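Local coordinates for HpcH/HpaI aldolase/citrate lyase family protein (Burkholderia cenocepacia, PDB 4MF4), which is of unknown function but belongs to the HpcH/HpaI aldolase/citrate lyase family, built on a TIM barrel, at residues L32-D37 and A251-L256; P81-P86 and A99-L104; A42-G47 and A73-P78. One frame throughout, in Å; residues are numbered along the deposited sequence.

In the fold
The three contacts sit in one eight-stranded parallel barrel. Interaction 1 joins the ends of its first and last strands, where the barrel closes; interaction 2 pairs its third and fourth strands; interaction 3 joins the ends of two outer helices, 37-43 and 62-73. Interactions 1 and 3 have centres about 15 Å apart and touch through Leu-43, whose CD1 lies 3.6 Å from CD2 of Leu-32 and 3.7 Å from CB of Asp-252. Interaction 2 lies about 17 Å from either, centre to centre; its nearest atoms are about 7 Å from interaction 1, and it follows interaction 3 closely along the chain, with no other touch between them. A 1,2-ethanediol is bound at interaction 2, on Arg-84.

Interaction 1: L32-D37 and A251-L256; sequences LSLGSD and ADVSWL
Asp-252 carries its CG between its own backbone N and carbonyl carbon (chi1 54°), which turns the carboxylate out of the first turn of helix 252-268 onto loop 32-37; Leu-34, with CG beside its backbone N, lays its side chain along that carboxylate in the opposite direction. Each carboxylate oxygen takes one of two consecutive peptide N-H groups: OD1 accepts from Ser-33 N at 3.0 Å, and OD2 from Leu-34 N at 3.1 Å. Both bonds are nearly straight and arrive on the syn side, but Leu-34 N lies closer to the carboxylate plane (16° out of it) than Ser-33 N (34°). OD2 also accepts from a water, 2.9 Å away, that is weakly bonded to Ser-36 N, while OD1 has a weak bond from Val-253 N in its own helix. With bonds on both oxygens, the carboxylate's rotation is fixed. Leu-34 covers one face of the carboxylate, its CG 3.4 Å from OD2 of Asp-252. CD2 of Leu-34 continues to CB of Val-253 at 3.8 Å. A second subunit adds its Leu-256 against Asp-252. The contact joins the loop after the first strand to the helix after the last, where the TIM barrel closes. Trp-255 packs on Leu-30 of strand 27-32 and Ala-251 on Trp-31, whose backbone bonds that of Asp-252, and Leu-43 of helix 37-43 touches both Leu-32 and Asp-252.

Interaction 2: P81-P86 and A99-L104; sequences PVVRVP and AGARTL. With EDO (1,2-ethanediol), chain G.
Leu-104, Val-83 and Thr-103 bury the most surface where strand 80-84 runs parallel to strand 103-106. Val-83 N donates to Thr-103 O, 3.0 Å and almost straight at 170°, and the backbone of Val-83 is also bonded to Met-105 farther along the strand. Beside it, two CA-H...O contacts follow the same seam, Val-82 CA with Thr-103 O and Leu-104 CA with Val-83 O, the latter 3.4 Å. Val-83 and Leu-104 form a parallel bridge and send their side chains to the same face of the sheet, the one packed by helices 62-73 and 90-98. Leu-104 has CG beside its backbone N (chi1 -70°), which brings CD2 back over the neighbouring strand to 3.9 Å from CB of Val-83. CG2 of Val-83 meets CB of Ala-101 at 3.5 Å, tighter than usual for two carbons. Thr-103 serves the other face, its CG2 lying against CG2 of Val-82 at 3.9 Å, with Ile-162 of strand 160-165 next to both. Its OG1 is bonded to Asn-14 ND2 and donates to a water that in turn donates to Pro-81 O, 2.7 Å away. A second water joins Pro-81 O to Thr-103 N. Farther along the strand, the guanidinium of Arg-84 holds 1,2-ethanediol O2 at its edge, NH2 to O2 2.8 Å, and makes a salt bridge to Asp-54 and a bond to Gln-164. The contact completes a beta-alpha-beta unit of the barrel through helix 90-98. Apolar packing lies on both faces, and the polar chemistry gathers at the ends: at Arg-84, and beside Pro-81, where water stands in place of a direct backbone hydrogen bond between Pro-81 O and Thr-103 N.

Interaction 3: A42-G47 and A73-P78; sequences ALAHAG and AAAHLP
Leu-77 reaches from the loop after helix 62-73 to the end of helix 37-43. CB rests 3.6 Å from the carbonyl O of Ala-44. With CG beside the backbone N (chi1 -77°), the chain then turns toward His-45, which it meets at about a right angle. Of the two branches it is CD1 that does the touching: the methyl lies over one face of the His-45 ring, 3.4 Å from ND1, and also 3.7 Å from Ala-44 O. A second methyl approaches the ring from the same side: NE2 lies 3.5 Å from CB of Ala-75, which comes in obliquely. That same methyl of Ala-75 meets CB of Ala-44 at 3.6 Å, the point where the two backbones come closest. Small side chains at both positions allow this approach. Each segment is shaped by its own turn, a type I turn from Leu-43 to Ala-46 and another from Ala-73 to His-76. His-76, which leaves the helix with positive phi, points away, and its ND1 donates a hydrogen bond to Ala-74 O at 2.9 Å, the donor standing above the carbonyl plane though the acceptor lies in the plane of its ring. The His-76 ring stacks on His-76 of a fourth subunit, and Ala-144 of that subunit packs on His-45. Between the two segments, then, the joint is made of aliphatic carbons against a ring, a carbonyl oxygen and each other: shape and van der Waals contact hold the helix ends together, while polar bonding is spent within the turns and at the subunit interface.

Interaction 1: L32-D37 and A251-L256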
ATOM      1  N   LEU A  32      -7.544  18.488   5.894  1.00 14.76           N
ATOM      2  CA  LEU A  32      -7.678  17.114   5.477  1.00 15.23           C
ATOM      3  C   LEU A  32      -6.834  16.220   6.383  1.00 15.58           C
ATOM      4  O   LEU A  32      -5.620  16.156   6.227  1.00 14.40           O
ATOM      5  CB  LEU A  32      -7.264  16.915   4.017  1.00 15.49           C
ATOM      6  CG  LEU A  32      -7.907  17.803   2.959  1.00 16.39           C
ATOM      7  CD1 LEU A  32      -7.339  17.440   1.597  1.00 16.73           C
ATOM      8  CD2 LEU A  32      -9.418  17.688   2.968  1.00 16.98           C
ATOM      9  N   SER A  33      -7.519  15.544   7.310  1.00 17.48           N
ATOM     10  CA  SER A  33      -6.951  14.607   8.297  1.00 18.72           C
ATOM     11  C   SER A  33      -7.155  13.114   7.966  1.00 18.84           C
ATOM     12  O   SER A  33      -6.431  12.260   8.497  1.00 17.15           O
ATOM     13  CB  SER A  33      -7.616  14.825   9.665  1.00 22.47           C
ATOM     14  OG  SER A  33      -7.493  16.178  10.076  1.00 27.12           O
ATOM     15  N   LEU A  34      -8.121  12.779   7.107  1.00 18.18           N
ATOM     16  CA  LEU A  34      -8.495  11.380   6.914  1.00 16.81           C
ATOM     17  C   LEU A  34      -7.464  10.577   6.118  1.00 16.55           C
ATOM     18  O   LEU A  34      -7.450   9.331   6.201  1.00 16.79           O
ATOM     19  CB  LEU A  34      -9.881  11.259   6.236  1.00 17.95           C
ATOM     20  CG  LEU A  34     -11.150  11.654   7.007  1.00 18.93           C
ATOM     21  CD1 LEU A  34     -12.316  11.759   6.003  1.00 20.36           C
ATOM     22  CD2 LEU A  34     -11.399  10.625   8.099  1.00 20.13           C
ATOM     23  N   GLY A  35      -6.582  11.241   5.387  1.00 14.77           N
ATOM     24  CA  GLY A  35      -5.542  10.526   4.643  1.00 15.97           C
ATOM     25  C   GLY A  35      -6.014   9.729   3.444  1.00 15.96           C
ATOM     26  O   GLY A  35      -5.378   8.746   3.042  1.00 18.06           O
ATOM     27  N   SER A  36      -7.114  10.177   2.851  1.00 15.20           N
ATOM     28  CA  SER A  36      -7.867   9.417   1.859  1.00 15.47           C
ATOM     29  C   SER A  36      -7.815  10.119   0.513  1.00 15.23           C
ATOM     30  O   SER A  36      -8.189  11.286   0.429  1.00 14.43           O
ATOM     31  CB  SER A  36      -9.357   9.351   2.327  1.00 15.42           C
ATOM     32  OG  SER A  36     -10.211   8.859   1.278  1.00 14.35           O
ATOM     33  N   ASP A  37      -7.385   9.422  -0.534  1.00 17.62           N
ATOM     34  CA  ASP A  37      -7.366  10.013  -1.908  1.00 18.50           C
ATOM     35  C   ASP A  37      -8.782  10.333  -2.408  1.00 17.51           C
ATOM     36  O   ASP A  37      -9.044  11.381  -2.971  1.00 15.74           O
ATOM     37  CB  ASP A  37      -6.680   9.082  -2.929  1.00 20.86           C
ATOM     38  CG  ASP A  37      -5.218   8.854  -2.647  1.00 23.29           C
ATOM     39  OD1 ASP A  37      -4.588   9.614  -1.865  1.00 25.26           O
ATOM     40  OD2 ASP A  37      -4.694   7.891  -3.242  1.00 24.23           O
ATOM     41  N   ALA A 251     -12.390  20.548   9.841  1.00 13.55           N
ATOM     42  CA  ALA A 251     -11.643  19.410   9.235  1.00 13.07           C
ATOM     43  C   ALA A 251     -12.638  18.399   8.698  1.00 13.44           C
ATOM     44  O   ALA A 251     -13.805  18.295   9.204  1.00 12.14           O
ATOM     45  CB  ALA A 251     -10.755  18.750  10.297  1.00 13.26           C
ATOM     46  N   ASP A 252     -12.185  17.676   7.680  1.00 12.97           N
ATOM     47  CA  ASP A 252     -12.978  16.629   7.030  1.00 14.36           C
ATOM     48  C   ASP A 252     -13.574  15.646   8.038  1.00 14.57           C
ATOM     49  O   ASP A 252     -14.785  15.412   8.008  1.00 16.23           O
ATOM     50  CB  ASP A 252     -12.143  15.870   5.963  1.00 14.98           C
ATOM     51  CG  ASP A 252     -10.830  15.290   6.497  1.00 16.23           C
ATOM     52  OD1 ASP A 252     -10.463  15.445   7.695  1.00 17.11           O
ATOM     53  OD2 ASP A 252     -10.148  14.617   5.697  1.00 17.29           O
ATOM     54  N   VAL A 253     -12.755  15.114   8.947  1.00 14.23           N
ATOM     55  CA  VAL A 253     -13.244  14.069   9.840  1.00 15.63           C
ATOM     56  C   VAL A 253     -14.284  14.630  10.819  1.00 15.33           C
ATOM     57  O   VAL A 253     -15.206  13.927  11.209  1.00 14.50           O
ATOM     58  CB  VAL A 253     -12.099  13.377  10.620  1.00 16.47           C
ATOM     59  CG1 VAL A 253     -11.367  14.327  11.546  1.00 16.04           C
ATOM     60  CG2 VAL A 253     -12.614  12.208  11.411  1.00 18.58           C
ATOM     61  N   SER A 254     -14.105  15.887  11.238  1.00 15.26           N
ATOM     62  CA  SER A 254     -15.048  16.537  12.145  1.00 15.89           C
ATOM     63  C   SER A 254     -16.426  16.728  11.484  1.00 15.17           C
ATOM     64  O   SER A 254     -17.487  16.465  12.074  1.00 14.86           O
ATOM     65  CB  SER A 254     -14.465  17.874  12.607  1.00 16.38           C
ATOM     66  OG  SER A 254     -13.187  17.659  13.217  1.00 18.78           O
ATOM     67  N   TRP A 255     -16.419  17.197  10.246  1.00 14.95           N
ATOM     68  CA  TRP A 255     -17.701  17.359   9.513  1.00 14.64           C
ATOM     69  C   TRP A 255     -18.389  16.032   9.256  1.00 14.40           C
ATOM     70  O   TRP A 255     -19.617  15.948   9.376  1.00 14.12           O
ATOM     71  CB  TRP A 255     -17.500  18.095   8.188  1.00 14.39           C
ATOM     72  CG  TRP A 255     -17.175  19.575   8.451  1.00 14.44           C
ATOM     73  CD1 TRP A 255     -16.028  20.240   8.127  1.00 14.13           C
ATOM     74  CD2 TRP A 255     -18.037  20.541   9.047  1.00 14.27           C
ATOM     75  NE1 TRP A 255     -16.107  21.546   8.521  1.00 14.19           N
ATOM     76  CE2 TRP A 255     -17.325  21.753   9.104  1.00 13.56           C
ATOM     77  CE3 TRP A 255     -19.323  20.479   9.602  1.00 14.73           C
ATOM     78  CZ2 TRP A 255     -17.852  22.897   9.643  1.00 14.63           C
ATOM     79  CZ3 TRP A 255     -19.865  21.638  10.125  1.00 14.81           C
ATOM     80  CH2 TRP A 255     -19.116  22.827  10.169  1.00 14.99           C
ATOM     81  N   LEU A 256     -17.588  15.013   8.931  1.00 13.57           N
ATOM     82  CA  LEU A 256     -18.102  13.679   8.697  1.00 13.80           C
ATOM     83  C   LEU A 256     -18.833  13.109   9.894  1.00 13.87           C
ATOM     84  O   LEU A 256     -19.943  12.583   9.761  1.00 13.11           O
ATOM     85  CB  LEU A 256     -16.952  12.726   8.289  1.00 14.08           C
ATOM     86  CG  LEU A 256     -17.307  11.267   8.080  1.00 14.10           C
ATOM     87  CD1 LEU A 256     -18.327  11.076   6.985  1.00 14.78           C
ATOM     88  CD2 LEU A 256     -16.069  10.466   7.757  1.00 14.94           C
TER
HETATM   89  O   HOH W   1      -8.836  12.916   3.777  1.00 30.48           O

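Interaction 2: P81-P86 and A99-L104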
ATOM      1  N   PRO A  81      -3.963  23.373  -2.945  1.00 15.28           N
ATOM      2  CA  PRO A  81      -3.442  22.600  -1.816  1.00 14.52           C
ATOM      3  C   PRO A  81      -2.394  23.348  -0.966  1.00 14.10           C
ATOM      4  O   PRO A  81      -1.545  24.144  -1.473  1.00 14.09           O
ATOM      5  CB  PRO A  81      -2.783  21.367  -2.476  1.00 15.17           C
ATOM      6  CG  PRO A  81      -2.738  21.651  -3.919  1.00 15.72           C
ATOM      7  CD  PRO A  81      -3.366  22.972  -4.225  1.00 15.94           C
ATOM      8  N   VAL A  82      -2.474  23.096   0.328  1.00 13.64           N
ATOM      9  CA  VAL A  82      -1.484  23.553   1.293  1.00 12.98           C
ATOM     10  C   VAL A  82      -0.996  22.286   2.008  1.00 12.72           C
ATOM     11  O   VAL A  82      -1.817  21.377   2.311  1.00 11.67           O
ATOM     12  CB  VAL A  82      -2.177  24.503   2.301  1.00 12.91           C
ATOM     13  CG1 VAL A  82      -1.237  24.894   3.428  1.00 12.97           C
ATOM     14  CG2 VAL A  82      -2.718  25.757   1.586  1.00 12.79           C
ATOM     15  N   VAL A  83       0.309  22.196   2.267  1.00 12.79           N
ATOM     16  CA  VAL A  83       0.847  21.079   3.061  1.00 12.58           C
ATOM     17  C   VAL A  83       1.384  21.577   4.384  1.00 12.47           C
ATOM     18  O   VAL A  83       2.228  22.492   4.409  1.00 10.96           O
ATOM     19  CB  VAL A  83       1.938  20.271   2.277  1.00 13.19           C
ATOM     20  CG1 VAL A  83       2.628  19.253   3.176  1.00 13.41           C
ATOM     21  CG2 VAL A  83       1.326  19.553   1.094  1.00 13.12           C
ATOM     22  N   ARG A  84       0.893  21.038   5.507  1.00 12.77           N
ATOM     23  CA  ARG A  84       1.577  21.330   6.792  1.00 14.12           C
ATOM     24  C   ARG A  84       2.628  20.261   7.081  1.00 14.94           C
ATOM     25  O   ARG A  84       2.256  19.102   7.333  1.00 15.04           O
ATOM     26  CB  ARG A  84       0.632  21.424   7.980  1.00 14.86           C
ATOM     27  CG  ARG A  84       1.422  21.566   9.300  1.00 14.34           C
ATOM     28  CD  ARG A  84       0.594  22.127  10.423  1.00 15.26           C
ATOM     29  NE  ARG A  84      -0.327  21.132  10.948  1.00 15.70           N
ATOM     30  CZ  ARG A  84      -1.113  21.294  12.013  1.00 16.86           C
ATOM     31  NH1 ARG A  84      -1.164  22.454  12.692  1.00 16.82           N
ATOM     32  NH2 ARG A  84      -1.893  20.297  12.386  1.00 16.71           N
ATOM     33  N   VAL A  85       3.921  20.648   7.057  1.00 14.54           N
ATOM     34  CA  VAL A  85       4.995  19.689   7.271  1.00 14.61           C
ATOM     35  C   VAL A  85       5.081  19.335   8.756  1.00 15.01           C
ATOM     36  O   VAL A  85       4.553  20.069   9.604  1.00 15.52           O
ATOM     37  CB  VAL A  85       6.367  20.149   6.715  1.00 14.61           C
ATOM     38  CG1 VAL A  85       6.277  20.367   5.216  1.00 15.08           C
ATOM     39  CG2 VAL A  85       6.902  21.384   7.436  1.00 14.89           C
ATOM     40  N   PRO A  86       5.688  18.176   9.076  1.00 14.25           N
ATOM     41  CA  PRO A  86       5.764  17.746  10.467  1.00 14.98           C
ATOM     42  C   PRO A  86       6.677  18.618  11.331  1.00 16.01           C
ATOM     43  O   PRO A  86       6.398  18.787  12.509  1.00 15.08           O
ATOM     44  CB  PRO A  86       6.346  16.314  10.379  1.00 14.67           C
ATOM     45  CG  PRO A  86       6.201  15.917   8.951  1.00 14.70           C
ATOM     46  CD  PRO A  86       6.346  17.215   8.187  1.00 14.46           C
ATOM     47  N   ALA A  99       7.288  16.975  -4.301  1.00 14.81           N
ATOM     48  CA  ALA A  99       6.012  16.349  -4.619  1.00 14.98           C
ATOM     49  C   ALA A  99       5.032  17.335  -5.288  1.00 15.10           C
ATOM     50  O   ALA A  99       3.983  16.924  -5.801  1.00 15.62           O
ATOM     51  CB  ALA A  99       5.371  15.777  -3.365  1.00 15.30           C
ATOM     52  N   GLY A 100       5.389  18.618  -5.277  1.00 15.44           N
ATOM     53  CA  GLY A 100       4.671  19.665  -5.969  1.00 15.66           C
ATOM     54  C   GLY A 100       3.835  20.561  -5.089  1.00 16.28           C
ATOM     55  O   GLY A 100       3.100  21.366  -5.612  1.00 15.91           O
ATOM     56  N   ALA A 101       3.981  20.503  -3.765  1.00 16.29           N
ATOM     57  CA  ALA A 101       3.215  21.410  -2.935  1.00 16.82           C
ATOM     58  C   ALA A 101       3.920  22.760  -3.042  1.00 16.88           C
ATOM     59  O   ALA A 101       5.129  22.829  -2.873  1.00 16.58           O
ATOM     60  CB  ALA A 101       3.161  20.927  -1.490  1.00 16.51           C
ATOM     61  N   ARG A 102       3.173  23.807  -3.354  1.00 15.93           N
ATOM     62  CA  ARG A 102       3.769  25.144  -3.518  1.00 16.95           C
ATOM     63  C   ARG A 102       3.404  26.098  -2.379  1.00 15.74           C
ATOM     64  O   ARG A 102       3.880  27.245  -2.346  1.00 14.93           O
ATOM     65  CB  ARG A 102       3.334  25.764  -4.862  1.00 18.68           C
ATOM     66  CG  ARG A 102       3.781  24.926  -6.043  1.00 20.96           C
ATOM     67  CD  ARG A 102       3.636  25.652  -7.384  1.00 23.63           C
ATOM     68  NE  ARG A 102       2.242  25.920  -7.692  1.00 24.97           N
ATOM     69  CZ  ARG A 102       1.833  26.598  -8.768  1.00 31.57           C
ATOM     70  NH1 ARG A 102       2.706  27.107  -9.652  1.00 36.87           N
ATOM     71  NH2 ARG A 102       0.548  26.780  -8.967  1.00 33.10           N
ATOM     72  N   THR A 103       2.536  25.657  -1.471  1.00 14.52           N
ATOM     73  CA  THR A 103       2.251  26.428  -0.271  1.00 14.15           C
ATOM     74  C   THR A 103       2.480  25.498   0.928  1.00 13.71           C
ATOM     75  O   THR A 103       1.892  24.410   1.022  1.00 13.84           O
ATOM     76  CB  THR A 103       0.821  27.001  -0.264  1.00 14.80           C
ATOM     77  OG1 THR A 103       0.580  27.798  -1.440  1.00 14.72           O
ATOM     78  CG2 THR A 103       0.591  27.819   0.981  1.00 14.62           C
ATOM     79  N   LEU A 104       3.363  25.912   1.820  1.00 13.13           N
ATOM     80  CA  LEU A 104       3.749  25.108   2.966  1.00 13.10           C
ATOM     81  C   LEU A 104       3.417  25.827   4.253  1.00 13.28           C
ATOM     82  O   LEU A 104       3.608  27.071   4.351  1.00 13.50           O
ATOM     83  CB  LEU A 104       5.240  24.880   2.935  1.00 13.44           C
ATOM     84  CG  LEU A 104       5.809  23.974   1.876  1.00 13.83           C
ATOM     85  CD1 LEU A 104       7.268  23.674   2.220  1.00 14.06           C
ATOM     86  CD2 LEU A 104       4.979  22.722   1.734  1.00 13.76           C
TER
HETATM   87  C1  EDO G 301      -4.824  22.843  13.154  1.00 36.36           C
HETATM   88  O1  EDO G 301      -4.482  23.915  14.055  1.00 39.03           O
HETATM   89  C2  EDO G 301      -5.138  21.533  13.867  1.00 37.15           C
HETATM   90  O2  EDO G 301      -3.909  20.914  14.291  1.00 38.99           O
HETATM   91  O   HOH W   2      -1.034  26.208  -3.118  1.00 19.94           O
HETATM   92  O   HOH W   3       0.826  23.015  -1.432  1.00 28.37           O

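Interaction 3: A42-G47 and A73-P78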
ATOM      1  N   ALA A  42     -13.024  14.032  -3.698  1.00 14.64           N
ATOM      2  CA  ALA A  42     -14.394  14.515  -3.424  1.00 14.08           C
ATOM      3  C   ALA A  42     -14.411  15.970  -2.908  1.00 13.86           C
ATOM      4  O   ALA A  42     -15.129  16.820  -3.428  1.00 13.45           O
ATOM      5  CB  ALA A  42     -15.119  13.557  -2.473  1.00 14.39           C
ATOM      6  N   LEU A  43     -13.623  16.265  -1.874  1.00 13.28           N
ATOM      7  CA  LEU A  43     -13.593  17.614  -1.301  1.00 13.63           C
ATOM      8  C   LEU A  43     -13.068  18.714  -2.234  1.00 13.40           C
ATOM      9  O   LEU A  43     -13.406  19.890  -2.074  1.00 14.59           O
ATOM     10  CB  LEU A  43     -12.892  17.600   0.076  1.00 13.35           C
ATOM     11  CG  LEU A  43     -13.675  16.829   1.120  1.00 13.71           C
ATOM     12  CD1 LEU A  43     -12.853  16.624   2.398  1.00 14.10           C
ATOM     13  CD2 LEU A  43     -14.993  17.543   1.459  1.00 13.59           C
ATOM     14  N   ALA A  44     -12.258  18.335  -3.207  1.00 13.83           N
ATOM     15  CA  ALA A  44     -11.882  19.227  -4.295  1.00 14.42           C
ATOM     16  C   ALA A  44     -13.073  19.772  -5.102  1.00 15.87           C
ATOM     17  O   ALA A  44     -12.906  20.779  -5.830  1.00 16.68           O
ATOM     18  CB  ALA A  44     -10.855  18.571  -5.207  1.00 14.46           C
ATOM     19  N   HIS A  45     -14.268  19.196  -4.889  1.00 16.17           N
ATOM     20  CA  HIS A  45     -15.515  19.643  -5.508  1.00 16.68           C
ATOM     21  C   HIS A  45     -16.377  20.460  -4.525  1.00 17.04           C
ATOM     22  O   HIS A  45     -17.506  20.810  -4.822  1.00 18.20           O
ATOM     23  CB  HIS A  45     -16.349  18.441  -5.991  1.00 16.97           C
ATOM     24  CG  HIS A  45     -15.754  17.705  -7.141  1.00 17.47           C
ATOM     25  ND1 HIS A  45     -16.158  17.905  -8.449  1.00 18.43           N
ATOM     26  CD2 HIS A  45     -14.757  16.795  -7.195  1.00 17.40           C
ATOM     27  CE1 HIS A  45     -15.468  17.113  -9.248  1.00 17.71           C
ATOM     28  NE2 HIS A  45     -14.601  16.444  -8.516  1.00 18.55           N
ATOM     29  N   ALA A  46     -15.848  20.779  -3.355  1.00 16.52           N
ATOM     30  CA  ALA A  46     -16.644  21.387  -2.306  1.00 15.35           C
ATOM     31  C   ALA A  46     -16.633  22.926  -2.330  1.00 15.61           C
ATOM     32  O   ALA A  46     -17.335  23.549  -1.542  1.00 14.89           O
ATOM     33  CB  ALA A  46     -16.188  20.874  -0.946  1.00 14.88           C
ATOM     34  N   GLY A  47     -15.839  23.520  -3.220  1.00 14.53           N
ATOM     35  CA  GLY A  47     -15.799  24.975  -3.398  1.00 14.75           C
ATOM     36  C   GLY A  47     -14.810  25.774  -2.548  1.00 14.58           C
ATOM     37  O   GLY A  47     -14.805  27.010  -2.589  1.00 14.13           O
ATOM     38  N   ALA A  73      -5.784  17.508  -7.801  1.00 13.09           N
ATOM     39  CA  ALA A  73      -5.538  18.075  -9.146  1.00 13.12           C
ATOM     40  C   ALA A  73      -6.446  17.412 -10.197  1.00 13.93           C
ATOM     41  O   ALA A  73      -6.850  18.023 -11.171  1.00 14.33           O
ATOM     42  CB  ALA A  73      -4.081  17.934  -9.565  1.00 13.38           C
ATOM     43  N   ALA A  74      -6.780  16.157  -9.959  1.00 13.52           N
ATOM     44  CA  ALA A  74      -7.586  15.420 -10.882  1.00 13.85           C
ATOM     45  C   ALA A  74      -8.980  15.966 -11.025  1.00 14.68           C
ATOM     46  O   ALA A  74      -9.607  15.710 -12.061  1.00 15.77           O
ATOM     47  CB  ALA A  74      -7.618  13.927 -10.510  1.00 13.35           C
ATOM     48  N   ALA A  75      -9.479  16.697 -10.014  1.00 14.32           N
ATOM     49  CA  ALA A  75     -10.806  17.286 -10.082  1.00 16.11           C
ATOM     50  C   ALA A  75     -10.851  18.456 -11.038  1.00 16.77           C
ATOM     51  O   ALA A  75     -11.933  18.871 -11.380  1.00 17.68           O
ATOM     52  CB  ALA A  75     -11.316  17.737  -8.708  1.00 16.22           C
ATOM     53  N   HIS A  76      -9.707  19.030 -11.393  1.00 18.75           N
ATOM     54  CA  HIS A  76      -9.619  20.166 -12.339  1.00 21.63           C
ATOM     55  C   HIS A  76     -10.443  21.378 -11.871  1.00 20.55           C
ATOM     56  O   HIS A  76     -11.061  22.088 -12.680  1.00 18.60           O
ATOM     57  CB  HIS A  76     -10.078  19.758 -13.762  1.00 26.18           C
ATOM     58  CG  HIS A  76      -9.102  18.910 -14.520  1.00 32.81           C
ATOM     59  ND1 HIS A  76      -8.747  17.633 -14.122  1.00 39.98           N
ATOM     60  CD2 HIS A  76      -8.447  19.132 -15.685  1.00 37.49           C
ATOM     61  CE1 HIS A  76      -7.907  17.112 -14.998  1.00 36.64           C
ATOM     62  NE2 HIS A  76      -7.699  18.004 -15.950  1.00 41.10           N
ATOM     63  N   LEU A  77     -10.444  21.634 -10.572  1.00 18.11           N
ATOM     64  CA  LEU A  77     -11.237  22.714 -10.024  1.00 17.67           C
ATOM     65  C   LEU A  77     -10.303  23.668  -9.286  1.00 17.22           C
ATOM     66  O   LEU A  77      -9.117  23.417  -9.226  1.00 15.89           O
ATOM     67  CB  LEU A  77     -12.370  22.138  -9.160  1.00 16.90           C
ATOM     68  CG  LEU A  77     -13.557  21.568  -9.995  1.00 17.45           C
ATOM     69  CD1 LEU A  77     -14.527  20.755  -9.122  1.00 17.00           C
ATOM     70  CD2 LEU A  77     -14.337  22.652 -10.722  1.00 18.75           C
ATOM     71  N   PRO A  78     -10.818  24.759  -8.729  1.00 16.18           N
ATOM     72  CA  PRO A  78      -9.862  25.805  -8.270  1.00 16.49           C
ATOM     73  C   PRO A  78      -9.150  25.664  -6.902  1.00 16.39           C
ATOM     74  O   PRO A  78      -8.279  26.460  -6.615  1.00 16.67           O
ATOM     75  CB  PRO A  78     -10.724  27.094  -8.243  1.00 17.14           C
ATOM     76  CG  PRO A  78     -12.017  26.746  -8.835  1.00 17.22           C
ATOM     77  CD  PRO A  78     -12.194  25.259  -8.806  1.00 17.63           C
TER